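Local coordinates for 2-oxoglutarate carboxylase small subunit (Hydrogenobacter thermophilus, PDB 7KCT), which binds adenosine-5'-diphosphate, bicarbonate and magnesium ions as a carboxylase subunit of the biotin carboxylase family, built round an ATP-grasp fold, at residues K215-Q220 / L232-C237; K245-A250 / Y341-R346; A279-F284 / R300-H305. All coordinates share one frame; numbering follows the deposited sequence.

Interaction 1: K215-Q220 / L232-C237; sequences KHIEFQ and LGERDC. With ADP (adenosine-5'-diphosphate), chain C.
The guanidinium of Arg-235 reaches across to Glu-218 and Gln-220, and both acceptors meet it at its edge, close to its plane. Arg-235 NE lies 2.8 Å from Glu-218 OE2, which it meets on the anti side; with the carboxylate and guanidinium planes 87° apart, the salt bridge is not a coplanar, two-oxygen pairing. Gln-220 is gripped end-on by two nitrogens. Its OE1 takes Arg-235 NH1 on an in-plane lone pair at 2.9 Å, whereas Arg-235 NH2 approaches that OE1 from above the amide plane at 3.2 Å. The bend at chi2 of Gln-220 (69°) turns its amide to this position. Arg-235 NH2 also bonds Gln-302, and NH1 bonds Thr-308. The two segments are the arms of a beta hairpin at one side of the antiparallel sheet of the ATP-grasp domain: Glu-218 and Arg-235 form a hydrogen-bonded pair, flanked by the non-hydrogen-bonded pairs Ile-217/Asp-236 and Phe-219/Glu-234. On the face carrying those flanking residues, Glu-234 CB sits over the centre of the Phe-219 ring, 3.8 Å from its centroid, in a CH-pi contact, and its carboxylate continues to Ser-252 and Arg-260. Lys-215 crosses Asp-236 at about a right angle, its NZ 2.8 Å from OD2 on the syn lone pair; Phe-444 O is a second partner of NZ, and Ser-238 of the aspartate. His-216 sets its ring edge against O3' of ADP (chain C), at a doubtfully short distance.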
loop_
_atom_site.group_PDB
_atom_site.type_symbol
_atom_site.label_atom_id
_atom_site.label_comp_id
_atom_site.label_asym_id
_atom_site.label_seq_id
_atom_site.Cartn_x
_atom_site.Cartn_y
_atom_site.Cartn_z
ATOM N N LYS A 215 -10.577 21.560 -17.911
ATOM C CA LYS A 215 -10.065 20.624 -16.917
ATOM C C LYS A 215 -10.723 20.910 -15.560
ATOM O O LYS A 215 -11.156 22.034 -15.281
ATOM C CB LYS A 215 -8.550 20.724 -16.843
ATOM C CG LYS A 215 -7.817 20.182 -18.102
ATOM C CD LYS A 215 -6.306 20.244 -17.908
ATOM C CE LYS A 215 -5.588 19.054 -18.531
ATOM N NZ LYS A 215 -5.857 17.772 -17.824
ATOM N N HIS A 216 -10.848 19.873 -14.733
ATOM C CA HIS A 216 -11.388 20.015 -13.388
ATOM C C HIS A 216 -10.211 19.952 -12.422
ATOM O O HIS A 216 -9.604 18.891 -12.218
ATOM C CB HIS A 216 -12.475 18.974 -13.116
ATOM C CG HIS A 216 -13.086 19.069 -11.736
ATOM N ND1 HIS A 216 -14.442 19.217 -11.534
ATOM C CD2 HIS A 216 -12.536 18.973 -10.501
ATOM C CE1 HIS A 216 -14.692 19.259 -10.235
ATOM N NE2 HIS A 216 -13.554 19.106 -9.585
ATOM N N ILE A 217 -9.879 21.101 -11.840
ATOM C CA ILE A 217 -8.738 21.270 -10.948
ATOM C C ILE A 217 -9.292 21.636 -9.573
ATOM O O ILE A 217 -10.109 22.556 -9.457
ATOM C CB ILE A 217 -7.773 22.359 -11.464
ATOM C CG1 ILE A 217 -7.264 22.043 -12.883
ATOM C CG2 ILE A 217 -6.671 22.560 -10.508
ATOM C CD1 ILE A 217 -6.497 20.818 -13.014
ATOM N N GLU A 218 -8.855 20.932 -8.525
ATOM C CA GLU A 218 -9.431 21.190 -7.206
ATOM C C GLU A 218 -8.338 21.255 -6.158
ATOM O O GLU A 218 -7.335 20.538 -6.245
ATOM C CB GLU A 218 -10.483 20.122 -6.836
ATOM C CG GLU A 218 -9.880 18.768 -6.661
ATOM C CD GLU A 218 -10.915 17.720 -6.384
ATOM O OE1 GLU A 218 -12.105 18.000 -6.634
ATOM O OE2 GLU A 218 -10.530 16.608 -5.936
ATOM N N PHE A 219 -8.498 22.183 -5.211
ATOM C CA PHE A 219 -7.523 22.437 -4.162
ATOM C C PHE A 219 -8.032 21.928 -2.817
ATOM O O PHE A 219 -9.151 22.229 -2.411
ATOM C CB PHE A 219 -7.213 23.941 -4.013
ATOM C CG PHE A 219 -6.180 24.437 -4.965
ATOM C CD1 PHE A 219 -6.518 24.767 -6.256
ATOM C CD2 PHE A 219 -4.880 24.542 -4.585
ATOM C CE1 PHE A 219 -5.557 25.207 -7.146
ATOM C CE2 PHE A 219 -3.918 24.979 -5.492
ATOM C CZ PHE A 219 -4.280 25.305 -6.764
ATOM N N GLN A 220 -7.155 21.252 -2.102
ATOM C CA GLN A 220 -7.435 20.680 -0.803
ATOM C C GLN A 220 -7.018 21.678 0.263
ATOM O O GLN A 220 -5.873 22.158 0.250
ATOM C CB GLN A 220 -6.634 19.392 -0.650
ATOM C CG GLN A 220 -6.755 18.697 0.674
ATOM C CD GLN A 220 -8.113 18.099 0.885
ATOM O OE1 GLN A 220 -8.506 17.145 0.199
ATOM N NE2 GLN A 220 -8.849 18.647 1.848
ATOM N N LEU A 232 -3.133 21.800 0.555
ATOM C CA LEU A 232 -2.346 20.624 0.231
ATOM C C LEU A 232 -2.300 20.452 -1.277
ATOM O O LEU A 232 -2.367 19.348 -1.799
ATOM C CB LEU A 232 -2.894 19.376 0.935
ATOM C CG LEU A 232 -2.853 19.451 2.471
ATOM C CD1 LEU A 232 -3.539 18.219 3.108
ATOM C CD2 LEU A 232 -1.386 19.601 2.967
ATOM N N GLY A 233 -2.156 21.568 -2.003
ATOM C CA GLY A 233 -2.007 21.453 -3.417
ATOM C C GLY A 233 -3.299 21.010 -4.062
ATOM O O GLY A 233 -4.375 21.009 -3.467
ATOM N N GLU A 234 -3.177 20.655 -5.334
ATOM C CA GLU A 234 -4.342 20.419 -6.157
ATOM C C GLU A 234 -4.352 19.002 -6.728
ATOM O O GLU A 234 -3.385 18.248 -6.638
ATOM C CB GLU A 234 -4.420 21.472 -7.276
ATOM C CG GLU A 234 -3.651 21.198 -8.533
ATOM C CD GLU A 234 -2.169 21.234 -8.367
ATOM O OE1 GLU A 234 -1.513 21.003 -9.396
ATOM O OE2 GLU A 234 -1.647 21.466 -7.249
ATOM N N ARG A 235 -5.506 18.651 -7.264
ATOM C CA ARG A 235 -5.714 17.399 -7.966
ATOM C C ARG A 235 -6.426 17.705 -9.268
ATOM O O ARG A 235 -7.295 18.577 -9.326
ATOM C CB ARG A 235 -6.570 16.447 -7.151
ATOM C CG ARG A 235 -6.085 16.238 -5.723
ATOM C CD ARG A 235 -7.075 15.276 -5.013
ATOM N NE ARG A 235 -8.276 15.917 -4.457
ATOM C CZ ARG A 235 -8.427 16.326 -3.188
ATOM N NH1 ARG A 235 -7.452 16.205 -2.304
ATOM N NH2 ARG A 235 -9.591 16.831 -2.798
ATOM N N ASP A 236 -6.103 16.939 -10.294
ATOM C CA ASP A 236 -6.827 16.977 -11.562
ATOM C C ASP A 236 -7.807 15.808 -11.631
ATOM O O ASP A 236 -7.397 14.644 -11.682
ATOM C CB ASP A 236 -5.829 16.936 -12.714
ATOM C CG ASP A 236 -6.493 17.147 -14.060
ATOM O OD1 ASP A 236 -7.694 16.826 -14.186
ATOM O OD2 ASP A 236 -5.800 17.612 -14.993
ATOM N N CYS A 237 -9.090 16.117 -11.652
ATOM C CA CYS A 237 -10.157 15.135 -11.664
ATOM C C CYS A 237 -10.997 15.254 -12.935
ATOM O O CYS A 237 -12.202 15.026 -12.917
ATOM C CB CYS A 237 -11.012 15.283 -10.405
ATOM S SG CYS A 237 -10.000 15.377 -8.886
HETATM P PB ADP C . -21.398 18.698 -8.627
HETATM O O1B ADP C . -22.460 17.749 -9.062
HETATM O O2B ADP C . -19.920 18.415 -8.542
HETATM O O3B ADP C . -21.834 19.683 -7.560
HETATM P PA ADP C . -20.059 20.738 -10.023
HETATM O O1A ADP C . -18.715 20.528 -9.423
HETATM O O2A ADP C . -20.481 22.172 -10.301
HETATM O O3A ADP C . -21.386 19.908 -9.997
HETATM O "O5'" ADP C . -19.505 20.434 -11.790
HETATM C "C5'" ADP C . -19.777 19.067 -12.271
HETATM C "C4'" ADP C . -18.797 18.880 -13.360
HETATM O "O4'" ADP C . -19.419 19.545 -14.485
HETATM C "C3'" ADP C . -17.500 19.549 -13.097
HETATM O "O3'" ADP C . -16.540 18.607 -12.602
HETATM C "C2'" ADP C . -17.114 19.857 -14.541
HETATM O "O2'" ADP C . -16.733 18.638 -15.286
HETATM C "C1'" ADP C . -18.409 20.270 -15.182
HETATM N N9 ADP C . -18.630 21.732 -15.072
HETATM C C8 ADP C . -19.128 22.482 -13.998
HETATM N N7 ADP C . -19.205 23.801 -14.315
HETATM C C5 ADP C . -18.707 23.892 -15.616
HETATM C C6 ADP C . -18.525 24.988 -16.498
HETATM N N6 ADP C . -18.849 26.245 -16.093
HETATM N N1 ADP C . -17.983 24.816 -17.730
HETATM C C2 ADP C . -17.704 23.528 -18.046
HETATM N N3 ADP C . -17.834 22.398 -17.329
HETATM C C4 ADP C . -18.352 22.620 -16.095
#

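Interaction 2: K245-A250 / Y341-R346; sequences KLVEIA and YSIECR. With ADP (adenosine-5'-diphosphate), chain D.
Glu-248 meets both Glu-344 and Arg-346 on the polar face of this strand pair, where the close polar approaches between side chains are gathered. Arg-346 NE lies 2.7 Å from Glu-248 OE2, on the syn lone pair and near the guanidinium plane; the bond from Arg-346 NH2 to that same oxygen is weak. A bend at chi2 of Glu-248 (104°) swings its carboxylate over to the neighbouring strand, and its other oxygen, OE1, comes to 2.8 Å from Glu-344 OE1, with the two carboxylate planes 78° apart. Lys-245 O lies over one face of the Arg-346 guanidinium, 3.4 Å above the plane and displaced toward its rim. The NH1/NH2 edge serves the bound ADP (chain D): Arg-346 NH2 bonds O3A at 2.9 Å and NH1 bonds O1A at 3.1 Å, while Lys-245 NZ reaches O2B from its own extended chain. Glu-218, Glu-283 and Glu-304 surround that lysine as salt-bridge partners, and Glu-304 also pairs with Arg-346. The strands run antiparallel, their axes 166° apart, within the curled sheet that joins the ATP-grasp part to the C-terminal region of the biotin carboxylase fold, so the nucleotide is gripped by residues from both. The apolar face packs at ordinary van der Waals distances, without polar links between side chains: Val-247 and Ile-249 lie alongside Ile-343; Val-247 CG1 to Ile-343 CG2 measures 4.0 Å, and Val-247 CG2 stands 4.2 Å from Cys-345 SG. Helix 404-417 packs against this face, with Trp-404 touching both isoleucines. At the Tyr-341 end the contact thins out: Tyr-341 is partly exposed to solvent and meets Ala-250 mainly through backbone and CB, although Ala-250 and Ser-342 still form a hydrogen-bonded pair.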
loop_
_atom_site.group_PDB
_atom_site.type_symbol
_atom_site.label_atom_id
_atom_site.label_comp_id
_atom_site.label_asym_id
_atom_site.label_seq_id
_atom_site.Cartn_x
_atom_site.Cartn_y
_atom_site.Cartn_z
ATOM N N LYS A 245 -16.390 11.809 -11.022
ATOM C CA LYS A 245 -15.000 11.495 -11.283
ATOM C C LYS A 245 -14.769 9.991 -11.352
ATOM O O LYS A 245 -15.477 9.193 -10.737
ATOM C CB LYS A 245 -14.128 12.134 -10.219
ATOM C CG LYS A 245 -14.357 13.645 -10.155
ATOM C CD LYS A 245 -14.004 14.217 -8.799
ATOM C CE LYS A 245 -14.501 15.651 -8.656
ATOM N NZ LYS A 245 -14.624 16.014 -7.220
ATOM N N LEU A 246 -13.804 9.615 -12.168
ATOM C CA LEU A 246 -13.377 8.230 -12.336
ATOM C C LEU A 246 -11.896 8.052 -12.097
ATOM O O LEU A 246 -11.472 7.041 -11.511
ATOM C CB LEU A 246 -13.713 7.760 -13.748
ATOM C CG LEU A 246 -13.613 6.313 -14.172
ATOM C CD1 LEU A 246 -14.601 5.499 -13.387
ATOM C CD2 LEU A 246 -13.882 6.293 -15.708
ATOM N N VAL A 247 -11.097 9.015 -12.536
ATOM C CA VAL A 247 -9.659 8.985 -12.380
ATOM C C VAL A 247 -9.198 10.333 -11.857
ATOM O O VAL A 247 -9.531 11.378 -12.417
ATOM C CB VAL A 247 -8.943 8.670 -13.708
ATOM C CG1 VAL A 247 -7.424 8.757 -13.477
ATOM C CG2 VAL A 247 -9.400 7.294 -14.296
ATOM N N GLU A 248 -8.356 10.303 -10.867
ATOM C CA GLU A 248 -7.853 11.511 -10.239
ATOM C C GLU A 248 -6.350 11.439 -10.087
ATOM O O GLU A 248 -5.796 10.387 -9.741
ATOM C CB GLU A 248 -8.541 11.679 -8.854
ATOM C CG GLU A 248 -10.064 11.670 -8.898
ATOM C CD GLU A 248 -10.713 10.363 -8.405
ATOM O OE1 GLU A 248 -10.014 9.355 -8.120
ATOM O OE2 GLU A 248 -11.955 10.374 -8.256
ATOM N N ILE A 249 -5.666 12.570 -10.321
ATOM C CA ILE A 249 -4.224 12.597 -10.163
ATOM C C ILE A 249 -3.812 13.787 -9.305
ATOM O O ILE A 249 -4.474 14.823 -9.273
ATOM C CB ILE A 249 -3.473 12.651 -11.518
ATOM C CG1 ILE A 249 -3.664 14.014 -12.165
ATOM C CG2 ILE A 249 -4.027 11.607 -12.527
ATOM C CD1 ILE A 249 -2.839 14.281 -13.456
ATOM N N ALA A 250 -2.626 13.678 -8.726
ATOM C CA ALA A 250 -2.040 14.747 -7.929
ATOM C C ALA A 250 -0.531 14.704 -8.098
ATOM O O ALA A 250 0.054 13.606 -8.170
ATOM C CB ALA A 250 -2.391 14.641 -6.428
ATOM N N TYR A 341 4.163 11.795 -7.986
ATOM C CA TYR A 341 2.879 11.744 -8.654
ATOM C C TYR A 341 2.085 10.550 -8.149
ATOM O O TYR A 341 2.654 9.487 -7.935
ATOM C CB TYR A 341 3.069 11.606 -10.172
ATOM C CG TYR A 341 3.640 12.817 -10.836
ATOM C CD1 TYR A 341 5.006 12.981 -10.956
ATOM C CD2 TYR A 341 2.810 13.813 -11.326
ATOM C CE1 TYR A 341 5.535 14.109 -11.559
ATOM C CE2 TYR A 341 3.330 14.952 -11.921
ATOM C CZ TYR A 341 4.689 15.099 -12.023
ATOM O OH TYR A 341 5.210 16.225 -12.618
ATOM N N SER A 342 0.775 10.729 -8.027
ATOM C CA SER A 342 -0.141 9.728 -7.529
ATOM C C SER A 342 -1.389 9.742 -8.383
ATOM O O SER A 342 -1.853 10.802 -8.809
ATOM C CB SER A 342 -0.441 9.998 -6.044
ATOM O OG SER A 342 -1.444 9.124 -5.554
ATOM N N ILE A 343 -1.927 8.561 -8.636
ATOM C CA ILE A 343 -3.108 8.371 -9.446
ATOM C C ILE A 343 -4.042 7.464 -8.665
ATOM O O ILE A 343 -3.598 6.468 -8.081
ATOM C CB ILE A 343 -2.756 7.737 -10.815
ATOM C CG1 ILE A 343 -1.681 8.516 -11.563
ATOM C CG2 ILE A 343 -3.963 7.670 -11.716
ATOM C CD1 ILE A 343 -1.227 7.844 -12.888
ATOM N N GLU A 344 -5.329 7.789 -8.691
ATOM C CA GLU A 344 -6.392 6.999 -8.126
ATOM C C GLU A 344 -7.385 6.632 -9.214
ATOM O O GLU A 344 -7.847 7.491 -9.972
ATOM C CB GLU A 344 -7.120 7.754 -6.982
ATOM C CG GLU A 344 -8.491 7.114 -6.593
ATOM C CD GLU A 344 -9.176 7.782 -5.392
ATOM O OE1 GLU A 344 -10.220 8.482 -5.520
ATOM O OE2 GLU A 344 -8.679 7.570 -4.281
ATOM N N CYS A 345 -7.794 5.375 -9.223
ATOM C CA CYS A 345 -8.843 4.907 -10.103
ATOM C C CYS A 345 -9.976 4.352 -9.258
ATOM O O CYS A 345 -9.734 3.593 -8.318
ATOM C CB CYS A 345 -8.331 3.871 -11.090
ATOM S SG CYS A 345 -7.092 4.457 -12.256
ATOM N N ARG A 346 -11.200 4.758 -9.580
ATOM C CA ARG A 346 -12.384 4.238 -8.914
ATOM C C ARG A 346 -12.767 2.945 -9.586
ATOM O O ARG A 346 -12.993 2.922 -10.806
ATOM C CB ARG A 346 -13.539 5.227 -8.979
ATOM C CG ARG A 346 -13.130 6.573 -8.453
ATOM C CD ARG A 346 -14.337 7.322 -8.012
ATOM N NE ARG A 346 -14.016 8.684 -7.608
ATOM C CZ ARG A 346 -14.928 9.505 -7.129
ATOM N NH1 ARG A 346 -16.173 9.050 -7.001
ATOM N NH2 ARG A 346 -14.616 10.764 -6.822
HETATM P PB ADP D . -16.315 13.472 -4.417
HETATM O O1B ADP D . -15.993 13.075 -2.988
HETATM O O2B ADP D . -15.234 13.905 -5.382
HETATM O O3B ADP D . -17.622 14.175 -4.607
HETATM P PA ADP D . -18.310 11.733 -5.666
HETATM O O1A ADP D . -18.766 10.375 -6.078
HETATM O O2A ADP D . -18.940 13.018 -6.176
HETATM O O3A ADP D . -16.770 11.935 -5.346
HETATM O "O5'" ADP D . -19.191 11.758 -3.900
HETATM C "C5'" ADP D . -19.415 10.380 -3.380
HETATM C "C4'" ADP D . -20.747 10.163 -2.822
HETATM O "O4'" ADP D . -21.391 11.312 -2.314
HETATM C "C3'" ADP D . -21.568 9.607 -4.123
HETATM O "O3'" ADP D . -22.399 8.659 -3.715
HETATM C "C2'" ADP D . -22.247 10.981 -4.501
HETATM O "O2'" ADP D . -23.469 10.813 -5.051
HETATM C "C1'" ADP D . -22.520 11.459 -3.043
HETATM N N9 ADP D . -22.660 12.965 -2.888
HETATM C C8 ADP D . -21.796 13.995 -3.333
HETATM N N7 ADP D . -22.250 15.241 -3.035
HETATM C C5 ADP D . -23.418 15.012 -2.341
HETATM C C6 ADP D . -24.341 15.912 -1.774
HETATM N N6 ADP D . -24.136 17.274 -1.852
HETATM N N1 ADP D . -25.458 15.439 -1.128
HETATM C C2 ADP D . -25.591 14.059 -1.123
HETATM N N3 ADP D . -24.797 13.078 -1.623
HETATM C C4 ADP D . -23.694 13.608 -2.232
#

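Interaction 3: A279-F284 / R300-H305; sequences AGTMEF and RIQVEH. With MG (magnesium ion), chain E; ADP (adenosine-5'-diphosphate), chain D.
Gly-280 and Arg-300 bring their CA atoms to 5.0 Å, and the CA atoms of Ala-279 and Ile-301 lie 5.8 Å apart, but beyond this corner the backbones diverge: 279-284 continues as a strand, whereas 300-305 is irregular and folds into a type I turn from Gln-302 to His-305. Gln-302 O fixes that turn by accepting both N and ND1 of His-305. The extended side chain of Gln-302 spans the distance to the strand. It crosses Thr-281 at about a right angle, with OE1 2.9 Å from Thr-281 OG1 in a weak and unsettled hydrogen bond; Arg-235 is the stronger partner of OE1. From the opposite direction comes Glu-283, whose OE1 receives Gln-302 NE2 at 3.0 Å. The donor lies in the glutamine's own amide plane but 37° out of the carboxylate plane. Arg-300 NH1 bonds both Ile-301 O and O1B of ADP (chain D), while NH2 holds O3B at 2.9 Å; Val-303 N adds a straight bond of 2.8 Å to O1B. Glu-283 OE2 binds magnesium at 2.2 Å, alongside Glu-296, and a metal-bound water donates to OE1. Gln-302, with Lys-245 at the same OE1, probably helps to orient this carboxylate, while Arg-300, before the turn, and Val-303 N within it hold the beta phosphate; one segment thus serves ADP (chain D) and a carboxylate of the magnesium site beside ADP (chain C).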
loop_
_atom_site.group_PDB
_atom_site.type_symbol
_atom_site.label_atom_id
_atom_site.label_comp_id
_atom_site.label_asym_id
_atom_site.label_seq_id
_atom_site.Cartn_x
_atom_site.Cartn_y
_atom_site.Cartn_z
ATOM N N ALA A 279 -11.308 19.568 6.969
ATOM C CA ALA A 279 -10.961 19.383 5.578
ATOM C C ALA A 279 -12.081 19.922 4.701
ATOM O O ALA A 279 -13.267 19.869 5.050
ATOM C CB ALA A 279 -10.722 17.904 5.248
ATOM N N GLY A 280 -11.696 20.460 3.566
ATOM C CA GLY A 280 -12.651 20.926 2.579
ATOM C C GLY A 280 -11.922 21.076 1.267
ATOM O O GLY A 280 -10.695 21.059 1.221
ATOM N N THR A 281 -12.685 21.181 0.193
ATOM C CA THR A 281 -12.116 21.269 -1.139
ATOM C C THR A 281 -12.783 22.392 -1.913
ATOM O O THR A 281 -14.006 22.499 -1.887
ATOM C CB THR A 281 -12.305 19.934 -1.907
ATOM O OG1 THR A 281 -11.457 18.943 -1.314
ATOM C CG2 THR A 281 -11.983 20.132 -3.395
ATOM N N MET A 282 -11.993 23.176 -2.655
ATOM C CA MET A 282 -12.502 24.188 -3.587
ATOM C C MET A 282 -12.284 23.720 -5.019
ATOM O O MET A 282 -11.160 23.397 -5.389
ATOM C CB MET A 282 -11.823 25.515 -3.327
ATOM C CG MET A 282 -12.149 25.977 -1.927
ATOM S SD MET A 282 -11.797 27.673 -2.065
ATOM C CE MET A 282 -11.229 28.075 -0.420
ATOM N N GLU A 283 -13.370 23.610 -5.795
ATOM C CA GLU A 283 -13.261 23.057 -7.132
ATOM C C GLU A 283 -13.273 24.215 -8.129
ATOM O O GLU A 283 -14.068 25.158 -7.974
ATOM C CB GLU A 283 -14.405 22.083 -7.403
ATOM C CG GLU A 283 -14.482 20.934 -6.353
ATOM C CD GLU A 283 -15.423 19.782 -6.737
ATOM O OE1 GLU A 283 -15.062 18.619 -6.466
ATOM O OE2 GLU A 283 -16.550 20.012 -7.247
ATOM N N PHE A 284 -12.358 24.141 -9.114
ATOM C CA PHE A 284 -12.153 25.093 -10.209
ATOM C C PHE A 284 -12.313 24.389 -11.557
ATOM O O PHE A 284 -12.032 23.198 -11.679
ATOM C CB PHE A 284 -10.748 25.658 -10.179
ATOM C CG PHE A 284 -10.453 26.454 -8.986
ATOM C CD1 PHE A 284 -10.146 25.833 -7.787
ATOM C CD2 PHE A 284 -10.486 27.842 -9.046
ATOM C CE1 PHE A 284 -9.857 26.582 -6.701
ATOM C CE2 PHE A 284 -10.206 28.605 -7.954
ATOM C CZ PHE A 284 -9.899 27.980 -6.778
ATOM N N ARG A 300 -16.287 18.973 3.197
ATOM C CA ARG A 300 -16.193 17.590 3.670
ATOM C C ARG A 300 -14.953 16.962 3.046
ATOM O O ARG A 300 -14.323 17.535 2.149
ATOM C CB ARG A 300 -17.452 16.803 3.312
ATOM C CG ARG A 300 -17.846 16.881 1.807
ATOM C CD ARG A 300 -18.661 15.688 1.340
ATOM N NE ARG A 300 -19.070 15.733 -0.069
ATOM C CZ ARG A 300 -18.347 15.291 -1.101
ATOM N NH1 ARG A 300 -17.133 14.755 -0.916
ATOM N NH2 ARG A 300 -18.858 15.380 -2.336
ATOM N N ILE A 301 -14.591 15.780 3.545
ATOM C CA ILE A 301 -13.590 14.963 2.863
ATOM C C ILE A 301 -14.170 14.532 1.519
ATOM O O ILE A 301 -15.385 14.397 1.365
ATOM C CB ILE A 301 -13.221 13.739 3.723
ATOM C CG1 ILE A 301 -11.898 13.136 3.268
ATOM C CG2 ILE A 301 -14.352 12.683 3.690
ATOM C CD1 ILE A 301 -10.664 13.909 3.674
ATOM N N GLN A 302 -13.311 14.338 0.533
ATOM C CA GLN A 302 -13.721 13.772 -0.745
ATOM C C GLN A 302 -13.156 12.368 -0.967
ATOM O O GLN A 302 -12.101 12.009 -0.448
ATOM C CB GLN A 302 -13.232 14.664 -1.890
ATOM C CG GLN A 302 -13.797 16.040 -1.907
ATOM C CD GLN A 302 -13.319 16.796 -3.130
ATOM O OE1 GLN A 302 -12.122 16.996 -3.310
ATOM N NE2 GLN A 302 -14.244 17.156 -4.001
ATOM N N VAL A 303 -13.819 11.634 -1.860
ATOM C CA VAL A 303 -13.394 10.292 -2.249
ATOM C C VAL A 303 -11.906 10.228 -2.551
ATOM O O VAL A 303 -11.196 9.331 -2.076
ATOM C CB VAL A 303 -14.231 9.847 -3.468
ATOM C CG1 VAL A 303 -13.686 8.558 -4.125
ATOM C CG2 VAL A 303 -15.688 9.615 -3.039
ATOM N N GLU A 304 -11.402 11.205 -3.295
ATOM C CA GLU A 304 -10.079 11.172 -3.883
ATOM C C GLU A 304 -8.994 11.787 -3.007
ATOM O O GLU A 304 -7.859 12.003 -3.490
ATOM C CB GLU A 304 -10.139 11.870 -5.262
ATOM C CG GLU A 304 -10.562 13.380 -5.228
ATOM C CD GLU A 304 -12.080 13.681 -5.399
ATOM O OE1 GLU A 304 -12.950 12.822 -5.154
ATOM O OE2 GLU A 304 -12.426 14.821 -5.818
ATOM N N HIS A 305 -9.273 12.009 -1.720
ATOM C CA HIS A 305 -8.242 12.547 -0.835
ATOM C C HIS A 305 -6.959 11.727 -0.788
ATOM O O HIS A 305 -5.910 12.312 -0.460
ATOM C CB HIS A 305 -8.787 12.738 0.598
ATOM C CG HIS A 305 -8.932 11.469 1.378
ATOM N ND1 HIS A 305 -10.109 10.754 1.382
ATOM C CD2 HIS A 305 -8.086 10.803 2.203
ATOM C CE1 HIS A 305 -9.966 9.673 2.140
ATOM N NE2 HIS A 305 -8.744 9.671 2.639
HETATM MG MG MG E . -18.403 18.995 -7.776
HETATM P PB ADP D . -16.315 13.472 -4.417
HETATM O O1B ADP D . -15.993 13.075 -2.988
HETATM O O2B ADP D . -15.234 13.905 -5.382
HETATM O O3B ADP D . -17.622 14.175 -4.607
HETATM P PA ADP D . -18.310 11.733 -5.666
HETATM O O1A ADP D . -18.766 10.375 -6.078
HETATM O O2A ADP D . -18.940 13.018 -6.176
HETATM O O3A ADP D . -16.770 11.935 -5.346
HETATM O "O5'" ADP D . -19.191 11.758 -3.900
HETATM C "C5'" ADP D . -19.415 10.380 -3.380
HETATM C "C4'" ADP D . -20.747 10.163 -2.822
HETATM O "O4'" ADP D . -21.391 11.312 -2.314
HETATM C "C3'" ADP D . -21.568 9.607 -4.123
HETATM O "O3'" ADP D . -22.399 8.659 -3.715
HETATM C "C2'" ADP D . -22.247 10.981 -4.501
HETATM O "O2'" ADP D . -23.469 10.813 -5.051
HETATM C "C1'" ADP D . -22.520 11.459 -3.043
HETATM N N9 ADP D . -22.660 12.965 -2.888
HETATM C C8 ADP D . -21.796 13.995 -3.333
HETATM N N7 ADP D . -22.250 15.241 -3.035
HETATM C C5 ADP D . -23.418 15.012 -2.341
HETATM C C6 ADP D . -24.341 15.912 -1.774
HETATM N N6 ADP D . -24.136 17.274 -1.852
HETATM N N1 ADP D . -25.458 15.439 -1.128
HETATM C C2 ADP D . -25.591 14.059 -1.123
HETATM N N3 ADP D . -24.797 13.078 -1.623
HETATM C C4 ADP D . -23.694 13.608 -2.232
HETATM O O HOH W 1 -12.125 17.921 1.261
HETATM O O HOH W 2 -17.949 17.437 -6.038
HETATM O O HOH W 3 -17.497 17.697 -8.877
#

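In the fold
From the N terminus, interaction 1 comes first: 215-220 and 232-237 close a short hairpin before either of the other two contacts opens. The chain then enters 245-250, whose partner 341-346 lies about ninety residues on; interaction 2 thus closes a long loop, and interaction 3, itself closing a short loop that contains strand 292-298, falls wholly within it. None cross. Interaction 1 and the strand of interaction 3 lie in the four-stranded ATP-grasp sheet, in which strands 215-223 and 278-286 are neighbours. Interaction 2 lies within the curled sheet, pairing a strand of the ATP-grasp part with one of the C-terminal part, and Asp-236 N meets Ile-249 O between the first two contacts. Lys-245 of interaction 2 is where the three contacts meet.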